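Local atomic coordinates of outer membrane protein YopM (Yersinia pestis, PDB entry 1JL5), a protein that probably alters host cell physiology as a secreted effector and so promotes bacterial survival in host tissues, and belongs to the leucine-rich repeat family. Residues Asn41-Trp46 and Arg64-Leu69; Glu56-Ala61 and Gly82-Pro87; Pro273-Ser278 and Glu294-Leu299; Cys313-Ser318 and Pro333-Arg338. All blocks are in the same frame, centred on the assembly; numbering follows the deposited sequence.

Contacts 1 and 2 lie at the N-terminal end of the chain, contacts 3 and 4 far along the solenoid. Contact 1 is buried helix packing, with no direct hydrogen bond between its segments; the other three are partly buried. Contact 2 uses the same helix 58-71 and joins it to the first repeat, by charge and serine chemistry as well as leucine packing. W46 links the two through R58 and S85. Contacts 3 and 4 join proline-rich loops of successive repeats and touch through S318. Contact 3 adds a surface calcium ion, whereas contact 4 relies on apolar packing and water. Contacts 2, 3 and 4 all reach the second subunit, contact 3 by N298 alone.

Contact 1: residues Asn41-Trp46 and Arg64-Leu69; sequences NAWSEW and RLRDCL
W43 lays its indole against L65 and L69 between two nearly antiparallel helices. These belong to the antiparallel helical hairpin at the N-terminal end of the leucine-rich repeat solenoid, formed by helices 36-48 and 58-71. The axes of the two short segments are 10.5 Å apart and run at 168° to each other. W43 carries most of the contact. Its CG stands beside the backbone N (chi1 -63°), and the ring reaches across to the other helix. L65 CB sits over one face of the six-membered ring in a CH-pi contact, 3.5 Å from its centroid and 11° off the normal. The L65 methyls spread over the rest of the indole: CD1 lies near CG and CD1 of W43, and CD2 lies near CE2. L69 comes to the ring edge instead, with its CB in the ring plane and 3.4 Å from W43 CH2. W43 NE1 is hydrogen-bonded to E88 O, outside the two segments. S44 follows on the solvent side. One water donates to S44 OG and accepts from R66 NH1, so it bridges the two helices at 2.8 Å from each of these atoms. The chain of R66 bends at chi3, and its CG also lies 3.8 Å from W43 CE3. W46 is the last to touch. Its NE1 is bonded to S85 OG, and its ring also meets R58 in a cation-pi contact. Across the hairpin it meets L65 at about a right angle, with W46 CZ3 4.1 Å from L65 CD1.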
loop_
_atom_site.group_PDB
_atom_site.type_symbol
_atom_site.label_atom_id
_atom_site.label_comp_id
_atom_site.label_asym_id
_atom_site.label_seq_id
_atom_site.Cartn_x
_atom_site.Cartn_y
_atom_site.Cartn_z
ATOM N N ASN A 41 -18.581 36.535 32.193
ATOM C CA ASN A 41 -19.529 35.696 32.892
ATOM C C ASN A 41 -20.324 34.854 31.928
ATOM O O ASN A 41 -20.617 33.699 32.208
ATOM C CB ASN A 41 -20.441 36.563 33.752
ATOM C CG ASN A 41 -19.692 37.218 34.887
ATOM O OD1 ASN A 41 -18.468 37.142 34.945
ATOM N ND2 ASN A 41 -20.414 37.863 35.791
ATOM N N ALA A 42 -20.679 35.430 30.791
ATOM C CA ALA A 42 -21.425 34.674 29.799
ATOM C C ALA A 42 -20.506 33.535 29.376
ATOM O O ALA A 42 -20.925 32.385 29.255
ATOM C CB ALA A 42 -21.762 35.557 28.605
ATOM N N TRP A 43 -19.234 33.862 29.192
ATOM C CA TRP A 43 -18.256 32.875 28.771
ATOM C C TRP A 43 -17.956 31.838 29.835
ATOM O O TRP A 43 -17.807 30.657 29.529
ATOM C CB TRP A 43 -16.977 33.576 28.329
ATOM C CG TRP A 43 -17.224 34.450 27.150
ATOM C CD1 TRP A 43 -18.231 34.317 26.239
ATOM C CD2 TRP A 43 -16.441 35.566 26.724
ATOM N NE1 TRP A 43 -18.123 35.279 25.272
ATOM C CE2 TRP A 43 -17.033 36.061 25.542
ATOM C CE3 TRP A 43 -15.297 36.195 27.221
ATOM C CZ2 TRP A 43 -16.518 37.158 24.851
ATOM C CZ3 TRP A 43 -14.785 37.286 26.533
ATOM C CH2 TRP A 43 -15.396 37.755 25.360
ATOM N N SER A 44 -17.872 32.273 31.087
ATOM C CA SER A 44 -17.607 31.340 32.166
ATOM C C SER A 44 -18.805 30.430 32.333
ATOM O O SER A 44 -18.657 29.260 32.663
ATOM C CB SER A 44 -17.318 32.093 33.459
ATOM O OG SER A 44 -16.079 32.773 33.334
ATOM N N GLU A 45 -19.996 30.968 32.095
ATOM C CA GLU A 45 -21.211 30.174 32.214
ATOM C C GLU A 45 -21.161 29.131 31.106
ATOM O O GLU A 45 -21.428 27.948 31.320
ATOM C CB GLU A 45 -22.440 31.064 32.047
ATOM C CG GLU A 45 -23.769 30.350 32.247
ATOM C CD GLU A 45 -23.825 29.568 33.551
ATOM O OE1 GLU A 45 -23.259 30.040 34.563
ATOM O OE2 GLU A 45 -24.449 28.482 33.565
ATOM N N TRP A 46 -20.816 29.592 29.913
ATOM C CA TRP A 46 -20.709 28.713 28.767
ATOM C C TRP A 46 -19.651 27.666 29.094
ATOM O O TRP A 46 -19.841 26.478 28.859
ATOM C CB TRP A 46 -20.292 29.517 27.544
ATOM C CG TRP A 46 -19.854 28.676 26.411
ATOM C CD1 TRP A 46 -20.646 27.963 25.558
ATOM C CD2 TRP A 46 -18.509 28.449 25.999
ATOM N NE1 TRP A 46 -19.875 27.306 24.638
ATOM C CE2 TRP A 46 -18.555 27.584 24.887
ATOM C CE3 TRP A 46 -17.263 28.890 26.465
ATOM C CZ2 TRP A 46 -17.405 27.156 24.227
ATOM C CZ3 TRP A 46 -16.116 28.465 25.807
ATOM C CH2 TRP A 46 -16.197 27.603 24.701
ATOM N N ARG A 64 -9.332 32.534 25.259
ATOM C CA ARG A 64 -9.174 33.153 23.945
ATOM C C ARG A 64 -10.210 34.259 23.821
ATOM O O ARG A 64 -9.916 35.361 23.364
ATOM C CB ARG A 64 -9.413 32.127 22.833
ATOM C CG ARG A 64 -8.563 30.863 22.904
ATOM C CD ARG A 64 -7.162 31.088 22.384
ATOM N NE ARG A 64 -6.369 29.860 22.425
ATOM C CZ ARG A 64 -6.584 28.794 21.659
ATOM N NH1 ARG A 64 -7.572 28.791 20.774
ATOM N NH2 ARG A 64 -5.814 27.720 21.788
ATOM N N LEU A 65 -11.433 33.946 24.226
ATOM C CA LEU A 65 -12.528 34.902 24.165
ATOM C C LEU A 65 -12.179 36.158 24.942
ATOM O O LEU A 65 -12.298 37.273 24.436
ATOM C CB LEU A 65 -13.792 34.272 24.742
ATOM C CG LEU A 65 -14.461 33.246 23.832
ATOM C CD1 LEU A 65 -15.378 32.351 24.637
ATOM C CD2 LEU A 65 -15.220 33.984 22.738
ATOM N N ARG A 66 -11.746 35.964 26.179
ATOM C CA ARG A 66 -11.387 37.074 27.043
ATOM C C ARG A 66 -10.262 37.881 26.428
ATOM O O ARG A 66 -10.358 39.102 26.306
ATOM C CB ARG A 66 -10.963 36.552 28.413
ATOM C CG ARG A 66 -12.042 35.768 29.127
ATOM C CD ARG A 66 -11.538 35.316 30.472
ATOM N NE ARG A 66 -11.151 36.466 31.280
ATOM C CZ ARG A 66 -11.814 36.876 32.355
ATOM N NH1 ARG A 66 -12.897 36.227 32.760
ATOM N NH2 ARG A 66 -11.392 37.941 33.017
ATOM N N ASP A 67 -9.191 37.195 26.043
ATOM C CA ASP A 67 -8.056 37.874 25.446
ATOM C C ASP A 67 -8.528 38.666 24.241
ATOM O O ASP A 67 -8.149 39.821 24.049
ATOM C CB ASP A 67 -6.993 36.869 25.013
ATOM C CG ASP A 67 -5.713 37.546 24.589
ATOM O OD1 ASP A 67 -5.119 38.247 25.435
ATOM O OD2 ASP A 67 -5.306 37.391 23.416
ATOM N N CYS A 68 -9.371 38.041 23.434
ATOM C CA CYS A 68 -9.896 38.701 22.256
ATOM C C CYS A 68 -10.666 39.943 22.665
ATOM O O CYS A 68 -10.465 41.027 22.118
ATOM C CB CYS A 68 -10.818 37.763 21.491
ATOM S SG CYS A 68 -11.578 38.562 20.091
ATOM N N LEU A 69 -11.557 39.773 23.634
ATOM C CA LEU A 69 -12.363 40.875 24.129
ATOM C C LEU A 69 -11.467 41.975 24.681
ATOM O O LEU A 69 -11.595 43.137 24.302
ATOM C CB LEU A 69 -13.297 40.381 25.229
ATOM C CG LEU A 69 -14.337 41.378 25.739
ATOM C CD1 LEU A 69 -15.317 41.705 24.627
ATOM C CD2 LEU A 69 -15.063 40.786 26.930
HETATM O O HOH W 1 -14.754 34.506 31.572
#

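Contact 2: residues Glu56-Ala61 and Gly82-Pro87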
loop_
_atom_site.group_PDB
_atom_site.type_symbol
_atom_site.label_atom_id
_atom_site.label_comp_id
_atom_site.label_asym_id
_atom_site.label_seq_id
_atom_site.Cartn_x
_atom_site.Cartn_y
_atom_site.Cartn_z
ATOM N N GLU A 56 -14.218 19.222 25.691
ATOM C CA GLU A 56 -14.331 20.579 25.191
ATOM C C GLU A 56 -13.380 21.441 25.993
ATOM O O GLU A 56 -13.360 21.395 27.219
ATOM C CB GLU A 56 -15.759 21.086 25.333
ATOM C CG GLU A 56 -16.745 20.255 24.558
ATOM C CD GLU A 56 -17.998 21.012 24.238
ATOM O OE1 GLU A 56 -17.906 22.240 24.040
ATOM O OE2 GLU A 56 -19.068 20.380 24.164
ATOM N N GLN A 57 -12.563 22.208 25.293
ATOM C CA GLN A 57 -11.600 23.064 25.949
ATOM C C GLN A 57 -12.160 24.470 26.037
ATOM O O GLN A 57 -11.623 25.421 25.478
ATOM C CB GLN A 57 -10.293 23.020 25.170
ATOM C CG GLN A 57 -9.751 21.606 25.117
ATOM C CD GLN A 57 -8.566 21.466 24.208
ATOM O OE1 GLN A 57 -8.668 21.674 23.003
ATOM N NE2 GLN A 57 -7.424 21.106 24.780
ATOM N N ARG A 58 -13.271 24.584 26.749
ATOM C CA ARG A 58 -13.921 25.865 26.907
ATOM C C ARG A 58 -13.070 26.811 27.725
ATOM O O ARG A 58 -13.107 28.016 27.512
ATOM C CB ARG A 58 -15.288 25.668 27.538
ATOM C CG ARG A 58 -16.131 24.742 26.709
ATOM C CD ARG A 58 -17.595 24.950 26.946
ATOM N NE ARG A 58 -18.374 24.175 25.992
ATOM C CZ ARG A 58 -19.696 24.229 25.900
ATOM N NH1 ARG A 58 -20.380 25.026 26.709
ATOM N NH2 ARG A 58 -20.331 23.486 25.004
ATOM N N GLU A 59 -12.285 26.272 28.650
ATOM C CA GLU A 59 -11.439 27.135 29.454
ATOM C C GLU A 59 -10.499 27.887 28.532
ATOM O O GLU A 59 -10.346 29.102 28.642
ATOM C CB GLU A 59 -10.626 26.330 30.459
ATOM C CG GLU A 59 -9.670 27.198 31.254
ATOM C CD GLU A 59 -9.015 26.442 32.380
ATOM O OE1 GLU A 59 -9.748 25.772 33.131
ATOM O OE2 GLU A 59 -7.774 26.518 32.526
ATOM N N MET A 60 -9.871 27.157 27.617
ATOM C CA MET A 60 -8.959 27.776 26.670
ATOM C C MET A 60 -9.760 28.726 25.799
ATOM O O MET A 60 -9.326 29.839 25.508
ATOM C CB MET A 60 -8.295 26.717 25.791
ATOM C CG MET A 60 -7.389 27.303 24.714
ATOM S SD MET A 60 -5.918 28.103 25.386
ATOM C CE MET A 60 -6.423 29.813 25.459
ATOM N N ALA A 61 -10.937 28.277 25.380
ATOM C CA ALA A 61 -11.794 29.102 24.549
ATOM C C ALA A 61 -12.109 30.396 25.289
ATOM O O ALA A 61 -11.935 31.486 24.750
ATOM C CB ALA A 61 -13.076 28.359 24.221
ATOM N N GLY A 82 -12.680 21.445 20.590
ATOM C CA GLY A 82 -13.769 20.517 20.818
ATOM C C GLY A 82 -15.045 21.190 21.271
ATOM O O GLY A 82 -15.905 20.560 21.881
ATOM N N LEU A 83 -15.181 22.472 20.962
ATOM C CA LEU A 83 -16.360 23.223 21.364
ATOM C C LEU A 83 -17.617 22.762 20.647
ATOM O O LEU A 83 -17.679 22.780 19.421
ATOM C CB LEU A 83 -16.135 24.705 21.097
ATOM C CG LEU A 83 -14.796 25.201 21.633
ATOM C CD1 LEU A 83 -14.679 26.694 21.398
ATOM C CD2 LEU A 83 -14.679 24.869 23.118
ATOM N N SER A 84 -18.618 22.341 21.413
ATOM C CA SER A 84 -19.871 21.898 20.828
ATOM C C SER A 84 -20.736 23.127 20.598
ATOM O O SER A 84 -21.819 23.048 20.026
ATOM C CB SER A 84 -20.586 20.914 21.752
ATOM O OG SER A 84 -20.795 21.476 23.031
ATOM N N SER A 85 -20.248 24.269 21.058
ATOM C CA SER A 85 -20.963 25.520 20.871
ATOM C C SER A 85 -20.018 26.642 21.217
ATOM O O SER A 85 -18.980 26.430 21.849
ATOM C CB SER A 85 -22.189 25.612 21.785
ATOM O OG SER A 85 -21.796 25.896 23.119
ATOM N N LEU A 86 -20.371 27.836 20.777
ATOM C CA LEU A 86 -19.581 29.004 21.077
ATOM C C LEU A 86 -20.506 29.918 21.836
ATOM O O LEU A 86 -21.699 29.974 21.559
ATOM C CB LEU A 86 -19.115 29.711 19.806
ATOM C CG LEU A 86 -18.157 28.946 18.899
ATOM C CD1 LEU A 86 -17.694 29.863 17.778
ATOM C CD2 LEU A 86 -16.968 28.453 19.712
ATOM N N PRO A 87 -19.976 30.626 22.830
ATOM C CA PRO A 87 -20.830 31.532 23.584
ATOM C C PRO A 87 -20.892 32.790 22.736
ATOM O O PRO A 87 -20.357 32.817 21.623
ATOM C CB PRO A 87 -20.044 31.736 24.861
ATOM C CG PRO A 87 -18.636 31.759 24.349
ATOM C CD PRO A 87 -18.604 30.614 23.366
HETATM O O HOH W 2 -22.887 23.256 23.975
#
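E56 and R58 meet S84 and L83 where the start of helix 58-71 packs on the first leucine-rich repeat. The tight part is a small polar cluster round E56 OE1. This oxygen accepts S84 N at 2.7 Å in a nearly straight bond (166°), with the donor well above the carboxylate plane. R58 grips the same oxygen side-on through NE and NH2, and the E56 OE1 to R58 NE salt bridge is 2.8 Å long. Three N-H groups therefore converge on one atom. They would be expected to favour the charged carboxylate and to limit its rotation. The R58 chain is extended from CG to NE, and OE1 lies in the plane of its guanidinium group. S84 OG is also at the guanidinium edge, but its bond from R58 NH2 is weak (122°). The modelled place of E56 OE2 beside S84 OG is doubtful. Next to this cluster L83 packs on the helix. Its CD1 is 3.6 Å from A61 CB, and its CD2 touches R58 CG more loosely at 3.9 Å. The looser side lies toward S85, where a water takes over. It accepts from R58 NH2 at 2.8 Å and lies 3.0 Å from S85 OG. R58 NH1 turns to W46 O. Q57, at the N-cap position, makes a weak hydrogen bond to R338 of the second subunit. The contact thus ties the first turn of helix 58-71 both to helix 36-48 and to the loop between strands 75-77 and 95-97.

Contact 3: residues Pro273-Ser278 and Glu294-Leu299; sequences PELPQS and ELPPNL. With CA (calcium ion), chain E.
E274 and E294 reach out from neighbouring loops and hold one calcium ion between them. E274 CB points away from the other segment. The chain then bends at chi2 (-58°), which brings the carboxylate back toward the other segment. E274 CD lies next to the metal, and both oxygens bind it: OE1 at 2.4 Å and the more distant OE2 at 2.8 Å. E274 OE2 also lies 3.0 Å from E294 OE1. The two oxygens are not hydrogen-bonded; both bind the same ion, whose charge probably offsets their repulsion. E294 binds through both oxygens too, its shorter bond being OE1 to calcium at 2.2 Å. The two carboxylate planes stand 76° apart. Two waters are also bound to the metal. A third water accepts from L275 N and lies 3.0 Å from E294 OE1.

The segments are successive loops of the leucine-rich repeat solenoid, which here run nearly alongside each other. Further along the segment, L275 packs tightly on the ring of P296, with L275 CD1 3.3 Å from P296 CD. Q277 crosses P297 at about a right angle, its CG 3.7 Å from P297 CD. At the far end N298 ND2 donates to Q277 O at 2.6 Å. The donor is tilted 34° from the carbonyl plane. A water joins the same ND2 to Q277 OE1. N298 also packs on Q57 of the second subunit.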
loop_
_atom_site.group_PDB
_atom_site.type_symbol
_atom_site.label_atom_id
_atom_site.label_comp_id
_atom_site.label_asym_id
_atom_site.label_seq_id
_atom_site.Cartn_x
_atom_site.Cartn_y
_atom_site.Cartn_z
ATOM N N PRO A 273 -7.335 18.122 -26.933
ATOM C CA PRO A 273 -7.350 19.159 -27.960
ATOM C C PRO A 273 -5.929 19.693 -27.973
ATOM O O PRO A 273 -5.095 19.250 -27.184
ATOM C CB PRO A 273 -8.352 20.175 -27.413
ATOM C CG PRO A 273 -8.251 19.995 -25.929
ATOM C CD PRO A 273 -8.154 18.500 -25.771
ATOM N N GLU A 274 -5.632 20.620 -28.867
ATOM C CA GLU A 274 -4.297 21.176 -28.880
ATOM C C GLU A 274 -4.006 21.614 -27.459
ATOM O O GLU A 274 -4.843 22.224 -26.801
ATOM C CB GLU A 274 -4.225 22.364 -29.836
ATOM C CG GLU A 274 -3.859 21.949 -31.239
ATOM C CD GLU A 274 -2.539 21.224 -31.278
ATOM O OE1 GLU A 274 -1.587 21.687 -30.615
ATOM O OE2 GLU A 274 -2.451 20.195 -31.973
ATOM N N LEU A 275 -2.822 21.290 -26.975
ATOM C CA LEU A 275 -2.479 21.649 -25.620
ATOM C C LEU A 275 -1.796 22.995 -25.527
ATOM O O LEU A 275 -0.829 23.263 -26.233
ATOM C CB LEU A 275 -1.578 20.581 -25.012
ATOM C CG LEU A 275 -2.248 19.215 -24.885
ATOM C CD1 LEU A 275 -1.247 18.208 -24.337
ATOM C CD2 LEU A 275 -3.467 19.331 -23.972
ATOM N N PRO A 276 -2.308 23.873 -24.660
ATOM C CA PRO A 276 -1.677 25.182 -24.523
ATOM C C PRO A 276 -0.217 24.947 -24.175
ATOM O O PRO A 276 0.108 24.052 -23.395
ATOM C CB PRO A 276 -2.454 25.811 -23.373
ATOM C CG PRO A 276 -3.834 25.248 -23.584
ATOM C CD PRO A 276 -3.541 23.793 -23.858
ATOM N N GLN A 277 0.667 25.741 -24.759
ATOM C CA GLN A 277 2.082 25.585 -24.487
ATOM C C GLN A 277 2.388 25.996 -23.068
ATOM O O GLN A 277 3.476 25.761 -22.560
ATOM C CB GLN A 277 2.884 26.416 -25.466
ATOM C CG GLN A 277 2.766 25.891 -26.866
ATOM C CD GLN A 277 3.283 26.872 -27.866
ATOM O OE1 GLN A 277 4.443 27.276 -27.805
ATOM N NE2 GLN A 277 2.426 27.278 -28.793
ATOM N N SER A 278 1.415 26.620 -22.428
ATOM C CA SER A 278 1.575 27.045 -21.051
ATOM C C SER A 278 1.381 25.837 -20.138
ATOM O O SER A 278 1.648 25.903 -18.941
ATOM C CB SER A 278 0.531 28.098 -20.723
ATOM O OG SER A 278 -0.738 27.680 -21.197
ATOM N N GLU A 294 1.417 14.315 -28.928
ATOM C CA GLU A 294 2.075 15.572 -28.614
ATOM C C GLU A 294 2.034 15.889 -27.143
ATOM O O GLU A 294 1.108 15.510 -26.426
ATOM C CB GLU A 294 1.396 16.744 -29.316
ATOM C CG GLU A 294 1.447 16.757 -30.807
ATOM C CD GLU A 294 0.954 18.079 -31.345
ATOM O OE1 GLU A 294 -0.178 18.476 -30.988
ATOM O OE2 GLU A 294 1.708 18.717 -32.108
ATOM N N LEU A 295 3.038 16.631 -26.710
ATOM C CA LEU A 295 3.109 17.068 -25.340
ATOM C C LEU A 295 3.512 18.519 -25.383
ATOM O O LEU A 295 4.312 18.925 -26.221
ATOM C CB LEU A 295 4.131 16.247 -24.563
ATOM C CG LEU A 295 3.672 14.809 -24.339
ATOM C CD1 LEU A 295 4.750 14.049 -23.596
ATOM C CD2 LEU A 295 2.357 14.812 -23.558
ATOM N N PRO A 296 2.926 19.333 -24.505
ATOM C CA PRO A 296 3.256 20.756 -24.464
ATOM C C PRO A 296 4.781 20.865 -24.330
ATOM O O PRO A 296 5.405 20.077 -23.622
ATOM C CB PRO A 296 2.509 21.231 -23.226
ATOM C CG PRO A 296 1.314 20.345 -23.196
ATOM C CD PRO A 296 1.898 18.997 -23.508
ATOM N N PRO A 297 5.393 21.846 -25.002
ATOM C CA PRO A 297 6.844 22.050 -24.969
ATOM C C PRO A 297 7.426 22.410 -23.609
ATOM O O PRO A 297 8.623 22.255 -23.384
ATOM C CB PRO A 297 7.046 23.166 -25.989
ATOM C CG PRO A 297 5.832 23.999 -25.771
ATOM C CD PRO A 297 4.729 22.962 -25.699
ATOM N N ASN A 298 6.580 22.893 -22.709
ATOM C CA ASN A 298 7.030 23.290 -21.384
ATOM C C ASN A 298 6.439 22.418 -20.294
ATOM O O ASN A 298 6.417 22.798 -19.126
ATOM C CB ASN A 298 6.644 24.742 -21.133
ATOM C CG ASN A 298 7.013 25.635 -22.288
ATOM O OD1 ASN A 298 8.176 25.690 -22.687
ATOM N ND2 ASN A 298 6.025 26.330 -22.846
ATOM N N LEU A 299 5.953 21.248 -20.677
ATOM C CA LEU A 299 5.356 20.346 -19.710
ATOM C C LEU A 299 6.403 19.916 -18.690
ATOM O O LEU A 299 7.488 19.474 -19.057
ATOM C CB LEU A 299 4.802 19.112 -20.422
ATOM C CG LEU A 299 3.773 18.298 -19.644
ATOM C CD1 LEU A 299 2.491 19.115 -19.494
ATOM C CD2 LEU A 299 3.495 17.002 -20.382
HETATM CA CA CA E . 0.246 20.535 -31.551
HETATM O O HOH W 3 -1.168 19.718 -28.441
HETATM O O HOH W 4 6.592 27.383 -25.729
HETATM O O HOH W 5 -0.464 19.324 -33.766
HETATM O O HOH W 6 0.228 22.458 -32.963
#

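Contact 4: residues Cys313-Ser318 and Pro333-Arg338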
loop_
_atom_site.group_PDB
_atom_site.type_symbol
_atom_site.label_atom_id
_atom_site.label_comp_id
_atom_site.label_asym_id
_atom_site.label_seq_id
_atom_site.Cartn_x
_atom_site.Cartn_y
_atom_site.Cartn_z
ATOM N N CYS A 313 5.106 10.231 -27.599
ATOM C CA CYS A 313 5.739 11.115 -28.554
ATOM C C CYS A 313 6.996 11.554 -27.822
ATOM O O CYS A 313 7.194 11.206 -26.657
ATOM C CB CYS A 313 4.851 12.323 -28.790
ATOM S SG CYS A 313 4.375 13.081 -27.227
ATOM N N ASP A 314 7.847 12.315 -28.493
ATOM C CA ASP A 314 9.052 12.788 -27.847
ATOM C C ASP A 314 8.617 13.591 -26.643
ATOM O O ASP A 314 7.572 14.237 -26.655
ATOM C CB ASP A 314 9.872 13.663 -28.793
ATOM C CG ASP A 314 10.423 12.884 -29.960
ATOM O OD1 ASP A 314 10.927 11.761 -29.738
ATOM O OD2 ASP A 314 10.358 13.396 -31.095
ATOM N N LEU A 315 9.420 13.539 -25.594
ATOM C CA LEU A 315 9.099 14.259 -24.384
ATOM C C LEU A 315 9.730 15.638 -24.418
ATOM O O LEU A 315 10.866 15.800 -24.854
ATOM C CB LEU A 315 9.606 13.474 -23.182
ATOM C CG LEU A 315 9.096 12.031 -23.186
ATOM C CD1 LEU A 315 9.832 11.215 -22.142
ATOM C CD2 LEU A 315 7.590 12.033 -22.943
ATOM N N PRO A 316 8.989 16.655 -23.971
ATOM C CA PRO A 316 9.545 18.006 -23.969
ATOM C C PRO A 316 10.736 18.021 -23.018
ATOM O O PRO A 316 10.690 17.419 -21.948
ATOM C CB PRO A 316 8.375 18.859 -23.475
ATOM C CG PRO A 316 7.607 17.911 -22.608
ATOM C CD PRO A 316 7.629 16.636 -23.409
ATOM N N PRO A 317 11.833 18.687 -23.410
ATOM C CA PRO A 317 13.015 18.740 -22.547
ATOM C C PRO A 317 12.721 19.340 -21.176
ATOM O O PRO A 317 13.511 19.214 -20.253
ATOM C CB PRO A 317 14.002 19.575 -23.367
ATOM C CG PRO A 317 13.110 20.436 -24.202
ATOM C CD PRO A 317 12.047 19.466 -24.639
ATOM N N SER A 318 11.569 19.980 -21.050
ATOM C CA SER A 318 11.167 20.594 -19.791
ATOM C C SER A 318 10.616 19.559 -18.813
ATOM O O SER A 318 10.532 19.804 -17.607
ATOM C CB SER A 318 10.078 21.615 -20.062
ATOM O OG SER A 318 9.026 20.996 -20.780
ATOM N N PRO A 333 10.375 7.030 -24.979
ATOM C CA PRO A 333 11.168 7.852 -25.888
ATOM C C PRO A 333 12.391 8.328 -25.115
ATOM O O PRO A 333 12.509 8.067 -23.912
ATOM C CB PRO A 333 10.222 8.999 -26.228
ATOM C CG PRO A 333 9.431 9.147 -24.973
ATOM C CD PRO A 333 9.135 7.716 -24.590
ATOM N N ALA A 334 13.306 9.005 -25.798
ATOM C CA ALA A 334 14.492 9.517 -25.139
ATOM C C ALA A 334 13.986 10.312 -23.948
ATOM O O ALA A 334 13.016 11.060 -24.053
ATOM C CB ALA A 334 15.277 10.416 -26.084
ATOM N N LEU A 335 14.626 10.137 -22.806
ATOM C CA LEU A 335 14.201 10.850 -21.624
ATOM C C LEU A 335 14.812 12.237 -21.594
ATOM O O LEU A 335 16.016 12.400 -21.767
ATOM C CB LEU A 335 14.607 10.075 -20.377
ATOM C CG LEU A 335 14.009 8.675 -20.295
ATOM C CD1 LEU A 335 14.524 7.980 -19.050
ATOM C CD2 LEU A 335 12.486 8.769 -20.289
ATOM N N PRO A 336 13.979 13.263 -21.391
ATOM C CA PRO A 336 14.524 14.618 -21.346
ATOM C C PRO A 336 15.543 14.718 -20.218
ATOM O O PRO A 336 15.322 14.197 -19.125
ATOM C CB PRO A 336 13.283 15.479 -21.108
ATOM C CG PRO A 336 12.344 14.552 -20.397
ATOM C CD PRO A 336 12.530 13.263 -21.142
ATOM N N PRO A 337 16.695 15.358 -20.477
ATOM C CA PRO A 337 17.705 15.483 -19.425
ATOM C C PRO A 337 17.207 16.163 -18.156
ATOM O O PRO A 337 17.817 16.040 -17.105
ATOM C CB PRO A 337 18.847 16.246 -20.111
ATOM C CG PRO A 337 18.207 16.865 -21.329
ATOM C CD PRO A 337 17.229 15.815 -21.770
ATOM N N ARG A 338 16.093 16.873 -18.247
ATOM C CA ARG A 338 15.550 17.536 -17.073
ATOM C C ARG A 338 14.702 16.564 -16.258
ATOM O O ARG A 338 14.369 16.840 -15.110
ATOM C CB ARG A 338 14.685 18.732 -17.481
ATOM C CG ARG A 338 15.133 20.027 -16.850
ATOM C CD ARG A 338 14.038 20.703 -16.057
ATOM N NE ARG A 338 13.605 21.921 -16.722
ATOM C CZ ARG A 338 12.807 22.833 -16.183
ATOM N NH1 ARG A 338 12.338 22.678 -14.950
ATOM N NH2 ARG A 338 12.482 23.908 -16.883
HETATM O O HOH W 7 13.020 9.434 -28.412
HETATM O O HOH W 8 11.666 12.197 -25.877
#
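The two backbones run almost in the same direction, 4° apart, and come closest where the CA atoms of P317 and P336 are 4.6 Å apart. They are equivalent proline-rich loops of adjacent turns in the leucine-rich repeat solenoid. L315 points at the next turn and fills the angle between two prolines. Its CG is beside the backbone N (chi1 -53°). This puts L315 CG 3.4 Å from P333 CG, a tight fit, with the side chains at about a right angle. L315 CD1 turns to P336 CD at 3.5 Å and touches L335 CD2 more loosely. P336 CB in turn packs on P316 O and P317 CA. No direct hydrogen bond joins the segments. A water makes the link instead, accepting from L315 N at 2.6 Å and donating to A334 O. A second water accepts from A334 N and reaches D314 OD1 only weakly. At the far end R338 bends at chi2 and chi3. Its NH1 forms a salt bridge with E320, and it also bonds to N80 O of the second subunit. S318 O lies over one face of the R338 guanidinium, 3.8 Å from NE.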